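Local coordinates for protein chinitase A (Streptomyces coelicolor, PDB 3EBV) that probably hydrolyses internal glycosidic bonds of chitin, its chain being the catalytic domain, of glycoside hydrolase family 18, of a longer protein, at residues M155-A166 with L205-L214. Sequence-based numbering, arbitrary orientation.
Sequences MQSTQGGYFQTA and LACIQLEGGL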
HETATM    1  N   MSE A 155      -5.798 -11.011   5.756  1.00 11.21           N
HETATM    2  CA  MSE A 155      -6.680 -11.231   4.603  1.00 11.10           C
HETATM    3  C   MSE A 155      -6.807 -12.726   4.267  1.00 10.72           C
HETATM    4  O   MSE A 155      -7.062 -13.082   3.109  1.00 10.48           O
HETATM    5  CB  MSE A 155      -6.155 -10.502   3.358  1.00 11.24           C
HETATM    6  CG  MSE A 155      -5.842  -9.000   3.533  1.00 10.51           C
HETATM    7 SE   MSE A 155      -7.484  -7.910   3.705  1.00 16.02          SE
HETATM    8  CE  MSE A 155      -8.073  -7.994   1.893  1.00 11.36           C
ATOM      9  N   GLN A 156      -6.703 -13.577   5.275  1.00 11.25           N
ATOM     10  CA  GLN A 156      -6.839 -15.025   5.076  1.00 12.27           C
ATOM     11  C   GLN A 156      -8.291 -15.452   4.891  1.00 13.65           C
ATOM     12  O   GLN A 156      -8.563 -16.503   4.335  1.00 14.62           O
ATOM     13  CB  GLN A 156      -6.185 -15.765   6.238  1.00 12.23           C
ATOM     14  CG  GLN A 156      -4.654 -15.889   6.055  1.00 12.12           C
ATOM     15  CD  GLN A 156      -4.285 -16.939   4.991  1.00 11.98           C
ATOM     16  OE1 GLN A 156      -4.053 -16.612   3.794  1.00 14.22           O
ATOM     17  NE2 GLN A 156      -4.180 -18.162   5.428  1.00 11.27           N
ATOM     18  N   SER A 157      -9.216 -14.605   5.333  1.00 14.76           N
ATOM     19  CA  SER A 157     -10.634 -14.801   5.029  1.00 15.33           C
ATOM     20  C   SER A 157     -11.309 -13.444   5.141  1.00 16.19           C
ATOM     21  O   SER A 157     -10.713 -12.457   5.624  1.00 15.60           O
ATOM     22  CB  SER A 157     -11.302 -15.762   6.023  1.00 16.26           C
ATOM     23  OG  SER A 157     -11.483 -15.183   7.299  1.00 17.02           O
ATOM     24  N   THR A 158     -12.574 -13.416   4.740  1.00 17.08           N
ATOM     25  CA  THR A 158     -13.366 -12.188   4.781  1.00 17.51           C
ATOM     26  C   THR A 158     -13.632 -11.752   6.206  1.00 18.40           C
ATOM     27  O   THR A 158     -14.078 -10.640   6.410  1.00 18.82           O
ATOM     28  CB  THR A 158     -14.693 -12.335   4.038  1.00 18.16           C
ATOM     29  OG1 THR A 158     -15.436 -13.386   4.656  1.00 19.88           O
ATOM     30  CG2 THR A 158     -14.479 -12.651   2.562  1.00 17.34           C
ATOM     31  N   GLN A 159     -13.300 -12.611   7.166  1.00 18.73           N
ATOM     32  CA  GLN A 159     -13.411 -12.302   8.586  1.00 20.41           C
ATOM     33  C   GLN A 159     -12.201 -11.544   9.151  1.00 19.36           C
ATOM     34  O   GLN A 159     -12.252 -11.096  10.269  1.00 20.89           O
ATOM     35  CB  GLN A 159     -13.662 -13.601   9.406  1.00 21.62           C
ATOM     36  CG  GLN A 159     -14.840 -14.461   8.892  1.00 27.43           C
ATOM     37  CD  GLN A 159     -16.079 -13.624   8.648  1.00 34.51           C
ATOM     38  OE1 GLN A 159     -16.647 -13.606   7.538  1.00 38.07           O
ATOM     39  NE2 GLN A 159     -16.494 -12.894   9.679  1.00 37.06           N
ATOM     40  N   GLY A 160     -11.096 -11.441   8.410  1.00 17.22           N
ATOM     41  CA  GLY A 160      -9.942 -10.689   8.930  1.00 15.81           C
ATOM     42  C   GLY A 160     -10.353  -9.239   9.164  1.00 14.30           C
ATOM     43  O   GLY A 160     -11.187  -8.724   8.428  1.00 14.98           O
ATOM     44  N   GLY A 161      -9.739  -8.573  10.140  1.00 13.44           N
ATOM     45  CA  GLY A 161     -10.126  -7.176  10.444  1.00 12.81           C
ATOM     46  C   GLY A 161      -9.939  -6.247   9.261  1.00 11.43           C
ATOM     47  O   GLY A 161     -10.849  -5.466   8.922  1.00 12.15           O
ATOM     48  N   TYR A 162      -8.772  -6.296   8.604  1.00 10.72           N
ATOM     49  CA  TYR A 162      -8.596  -5.539   7.364  1.00 10.61           C
ATOM     50  C   TYR A 162      -9.623  -5.911   6.283  1.00  9.90           C
ATOM     51  O   TYR A 162     -10.141  -5.056   5.579  1.00 11.35           O
ATOM     52  CB  TYR A 162      -7.169  -5.721   6.787  1.00 10.25           C
ATOM     53  CG  TYR A 162      -6.146  -4.736   7.287  1.00  9.80           C
ATOM     54  CD1 TYR A 162      -5.448  -4.969   8.469  1.00  9.10           C
ATOM     55  CD2 TYR A 162      -5.873  -3.597   6.539  1.00 10.39           C
ATOM     56  CE1 TYR A 162      -4.463  -4.031   8.939  1.00  9.90           C
ATOM     57  CE2 TYR A 162      -4.881  -2.676   6.959  1.00 10.51           C
ATOM     58  CZ  TYR A 162      -4.204  -2.917   8.166  1.00 10.76           C
ATOM     59  OH  TYR A 162      -3.280  -1.951   8.543  1.00 12.61           O
ATOM     60  N   PHE A 163      -9.901  -7.216   6.125  1.00 10.20           N
ATOM     61  CA  PHE A 163     -10.754  -7.656   5.053  1.00  9.85           C
ATOM     62  C   PHE A 163     -12.187  -7.128   5.309  1.00  8.90           C
ATOM     63  O   PHE A 163     -12.814  -6.594   4.386  1.00 10.03           O
ATOM     64  CB  PHE A 163     -10.698  -9.198   4.926  1.00 10.75           C
ATOM     65  CG  PHE A 163     -10.976  -9.716   3.533  1.00 10.51           C
ATOM     66  CD1 PHE A 163     -10.254 -10.834   3.040  1.00 11.28           C
ATOM     67  CD2 PHE A 163     -11.916  -9.122   2.700  1.00 11.74           C
ATOM     68  CE1 PHE A 163     -10.533 -11.340   1.722  1.00 12.25           C
ATOM     69  CE2 PHE A 163     -12.197  -9.622   1.382  1.00 12.71           C
ATOM     70  CZ  PHE A 163     -11.480 -10.753   0.922  1.00 11.55           C
ATOM     71  N   GLN A 164     -12.656  -7.267   6.552  1.00 11.19           N
ATOM     72  CA  GLN A 164     -14.017  -6.796   6.888  1.00 11.35           C
ATOM     73  C   GLN A 164     -14.119  -5.290   6.642  1.00 10.37           C
ATOM     74  O   GLN A 164     -15.096  -4.818   6.085  1.00 11.63           O
ATOM     75  CB  GLN A 164     -14.332  -7.079   8.341  1.00 13.05           C
ATOM     76  CG  GLN A 164     -15.791  -6.766   8.701  1.00 16.52           C
ATOM     77  CD  GLN A 164     -16.778  -7.527   7.872  1.00 21.75           C
ATOM     78  OE1 GLN A 164     -17.446  -6.956   6.955  1.00 22.35           O
ATOM     79  NE2 GLN A 164     -16.879  -8.840   8.153  1.00 20.47           N
ATOM     80  N   THR A 165     -13.066  -4.561   7.040  1.00  9.70           N
ATOM     81  CA  THR A 165     -13.048  -3.103   6.850  1.00 10.47           C
ATOM     82  C   THR A 165     -13.093  -2.767   5.381  1.00 10.56           C
ATOM     83  O   THR A 165     -13.887  -1.936   4.913  1.00 10.98           O
ATOM     84  CB  THR A 165     -11.840  -2.452   7.537  1.00 11.16           C
ATOM     85  OG1 THR A 165     -11.829  -2.817   8.920  1.00 10.75           O
ATOM     86  CG2 THR A 165     -11.879  -0.890   7.410  1.00 12.37           C
ATOM     87  N   ALA A 166     -12.205  -3.418   4.604  1.00  9.98           N
ATOM     88  CA  ALA A 166     -12.150  -3.189   3.176  1.00 10.35           C
ATOM     89  C   ALA A 166     -13.527  -3.397   2.501  1.00 10.45           C
ATOM     90  O   ALA A 166     -13.980  -2.575   1.677  1.00 12.29           O
ATOM     91  CB  ALA A 166     -11.082  -4.117   2.564  1.00 10.24           C
ATOM     92  N   LEU A 205      -2.979 -16.362  -2.823  1.00  8.76           N
ATOM     93  CA  LEU A 205      -3.481 -15.476  -1.768  1.00  8.31           C
ATOM     94  C   LEU A 205      -4.254 -14.300  -2.373  1.00  7.60           C
ATOM     95  O   LEU A 205      -5.262 -13.890  -1.774  1.00  8.43           O
ATOM     96  CB  LEU A 205      -2.317 -14.959  -0.898  1.00  9.13           C
ATOM     97  CG  LEU A 205      -1.918 -15.907   0.241  1.00  9.16           C
ATOM     98  CD1 LEU A 205      -1.433 -17.274  -0.216  1.00 11.87           C
ATOM     99  CD2 LEU A 205      -0.809 -15.233   1.070  1.00 10.71           C
ATOM    100  N   ALA A 206      -3.817 -13.750  -3.516  1.00  7.98           N
ATOM    101  CA  ALA A 206      -4.624 -12.710  -4.191  1.00  8.34           C
ATOM    102  C   ALA A 206      -6.009 -13.249  -4.534  1.00  9.20           C
ATOM    103  O   ALA A 206      -7.012 -12.535  -4.421  1.00  9.59           O
ATOM    104  CB  ALA A 206      -3.924 -12.195  -5.420  1.00  8.46           C
ATOM    105  N   CYS A 207      -6.074 -14.516  -4.908  1.00  9.54           N
ATOM    106  CA  CYS A 207      -7.361 -15.168  -5.220  1.00 10.12           C
ATOM    107  C   CYS A 207      -8.368 -15.054  -4.061  1.00 10.61           C
ATOM    108  O   CYS A 207      -9.580 -14.937  -4.287  1.00 10.44           O
ATOM    109  CB  CYS A 207      -7.028 -16.652  -5.508  1.00 10.86           C
ATOM    110  SG  CYS A 207      -8.445 -17.724  -5.777  1.00 14.70           S
ATOM    111  N   ILE A 208      -7.910 -15.119  -2.811  1.00  9.06           N
ATOM    112  CA  ILE A 208      -8.852 -15.040  -1.689  1.00  8.88           C
ATOM    113  C   ILE A 208      -9.573 -13.672  -1.755  1.00  8.75           C
ATOM    114  O   ILE A 208     -10.783 -13.586  -1.493  1.00 10.37           O
ATOM    115  CB  ILE A 208      -8.123 -15.150  -0.317  1.00  9.47           C
ATOM    116  CG1 ILE A 208      -7.350 -16.466  -0.194  1.00 10.46           C
ATOM    117  CG2 ILE A 208      -9.101 -15.013   0.847  1.00 10.58           C
ATOM    118  CD1 ILE A 208      -6.427 -16.481   1.013  1.00 10.30           C
ATOM    119  N   GLN A 209      -8.818 -12.606  -2.070  1.00  8.85           N
ATOM    120  CA  GLN A 209      -9.423 -11.259  -2.200  1.00  9.01           C
ATOM    121  C   GLN A 209     -10.351 -11.175  -3.413  1.00  9.53           C
ATOM    122  O   GLN A 209     -11.477 -10.638  -3.309  1.00 10.32           O
ATOM    123  CB  GLN A 209      -8.302 -10.223  -2.302  1.00  8.33           C
ATOM    124  CG  GLN A 209      -7.498 -10.166  -1.011  1.00 10.05           C
ATOM    125  CD  GLN A 209      -6.232  -9.332  -1.109  1.00  9.26           C
ATOM    126  OE1 GLN A 209      -6.197  -8.310  -1.787  1.00 10.26           O
ATOM    127  NE2 GLN A 209      -5.193  -9.791  -0.420  1.00 10.59           N
ATOM    128  N   LEU A 210      -9.881 -11.690  -4.552  1.00  9.68           N
ATOM    129  CA  LEU A 210     -10.626 -11.610  -5.821  1.00 10.36           C
ATOM    130  C   LEU A 210     -11.914 -12.430  -5.799  1.00 11.22           C
ATOM    131  O   LEU A 210     -12.861 -12.079  -6.525  1.00 12.23           O
ATOM    132  CB  LEU A 210      -9.748 -12.001  -7.012  1.00  9.88           C
ATOM    133  CG  LEU A 210      -8.508 -11.110  -7.230  1.00 10.74           C
ATOM    134  CD1 LEU A 210      -7.418 -11.851  -8.011  1.00 12.30           C
ATOM    135  CD2 LEU A 210      -8.963  -9.806  -7.947  1.00 11.40           C
ATOM    136  N   GLU A 211     -11.920 -13.511  -5.031  1.00 10.75           N
ATOM    137  CA  GLU A 211     -13.122 -14.347  -4.873  1.00 13.25           C
ATOM    138  C   GLU A 211     -13.936 -13.945  -3.648  1.00 12.94           C
ATOM    139  O   GLU A 211     -15.021 -14.520  -3.423  1.00 15.26           O
ATOM    140  CB  GLU A 211     -12.736 -15.855  -4.794  1.00 12.70           C
ATOM    141  CG  GLU A 211     -12.051 -16.358  -6.056  1.00 14.42           C
ATOM    142  CD  GLU A 211     -11.792 -17.877  -6.024  1.00 16.82           C
ATOM    143  OE1 GLU A 211     -11.857 -18.493  -4.916  1.00 18.92           O
ATOM    144  OE2 GLU A 211     -11.507 -18.424  -7.130  1.00 20.59           O
ATOM    145  N   GLY A 212     -13.448 -12.987  -2.839  1.00 12.38           N
ATOM    146  CA  GLY A 212     -14.059 -12.707  -1.564  1.00 12.08           C
ATOM    147  C   GLY A 212     -14.766 -11.359  -1.472  1.00 11.73           C
ATOM    148  O   GLY A 212     -15.024 -10.888  -0.374  1.00 14.10           O
ATOM    149  N   GLY A 213     -15.028 -10.761  -2.621  1.00 10.94           N
ATOM    150  CA  GLY A 213     -15.886  -9.557  -2.676  1.00 12.01           C
ATOM    151  C   GLY A 213     -15.196  -8.250  -3.017  1.00 13.82           C
ATOM    152  O   GLY A 213     -15.864  -7.215  -3.092  1.00 14.17           O
ATOM    153  N   LEU A 214     -13.884  -8.266  -3.211  1.00 11.94           N
ATOM    154  CA  LEU A 214     -13.140  -7.082  -3.700  1.00 12.32           C
ATOM    155  C   LEU A 214     -13.096  -7.099  -5.214  1.00 12.91           C
ATOM    156  O   LEU A 214     -12.940  -8.178  -5.835  1.00 14.56           O
ATOM    157  CB  LEU A 214     -11.732  -7.022  -3.099  1.00 12.00           C
ATOM    158  CG  LEU A 214     -11.719  -6.843  -1.577  1.00 13.49           C
ATOM    159  CD1 LEU A 214     -10.276  -6.924  -1.109  1.00 16.13           C
ATOM    160  CD2 LEU A 214     -12.332  -5.497  -1.147  1.00 16.21           C
TER
HETATM  161  O   HOH W   1      -5.368 -12.629   0.824  1.00 10.30           O
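The ring of Phe163 reaches across to helix 199-210 and meets the backbone carbonyl of Ile208 edge-on, CZ standing 3.8 Å from that O. Within its own segment the ring is layered between Thr158 CA over one face and CE of selenomethionine Met155 over the opposite one, both offset toward the rim. A chi1 of -152°, roughly anti to the backbone N, swings the ring out from its helix, bringing CE2 to 3.6 Å from Gly212 O and 4.1 Å from Leu214 CG. The Met155 chain, bent at chi2 and chi3, crosses Gln209 at about a right angle, its CE touching Gln209 CG (3.7 Å) and Leu214 CD1 (3.9 Å). Ile208 CG2 lies against Met155 O, while Ala166 CB meets Leu214 CD2. No direct hydrogen bond spans the segments; instead one water lies 2.9 Å from both Met155 O and Leu205 O and accepts from Gln209 NE2. Met155 and Gln209 also touch Met178 of strand 175-179. The helices following consecutive parallel strands 145-148 and 175-179, each with its adjoining loop (155-160 and 211-214), thus pack together on the outside of a TIM barrel, the (beta/alpha)8 fold of family 18 chitinases.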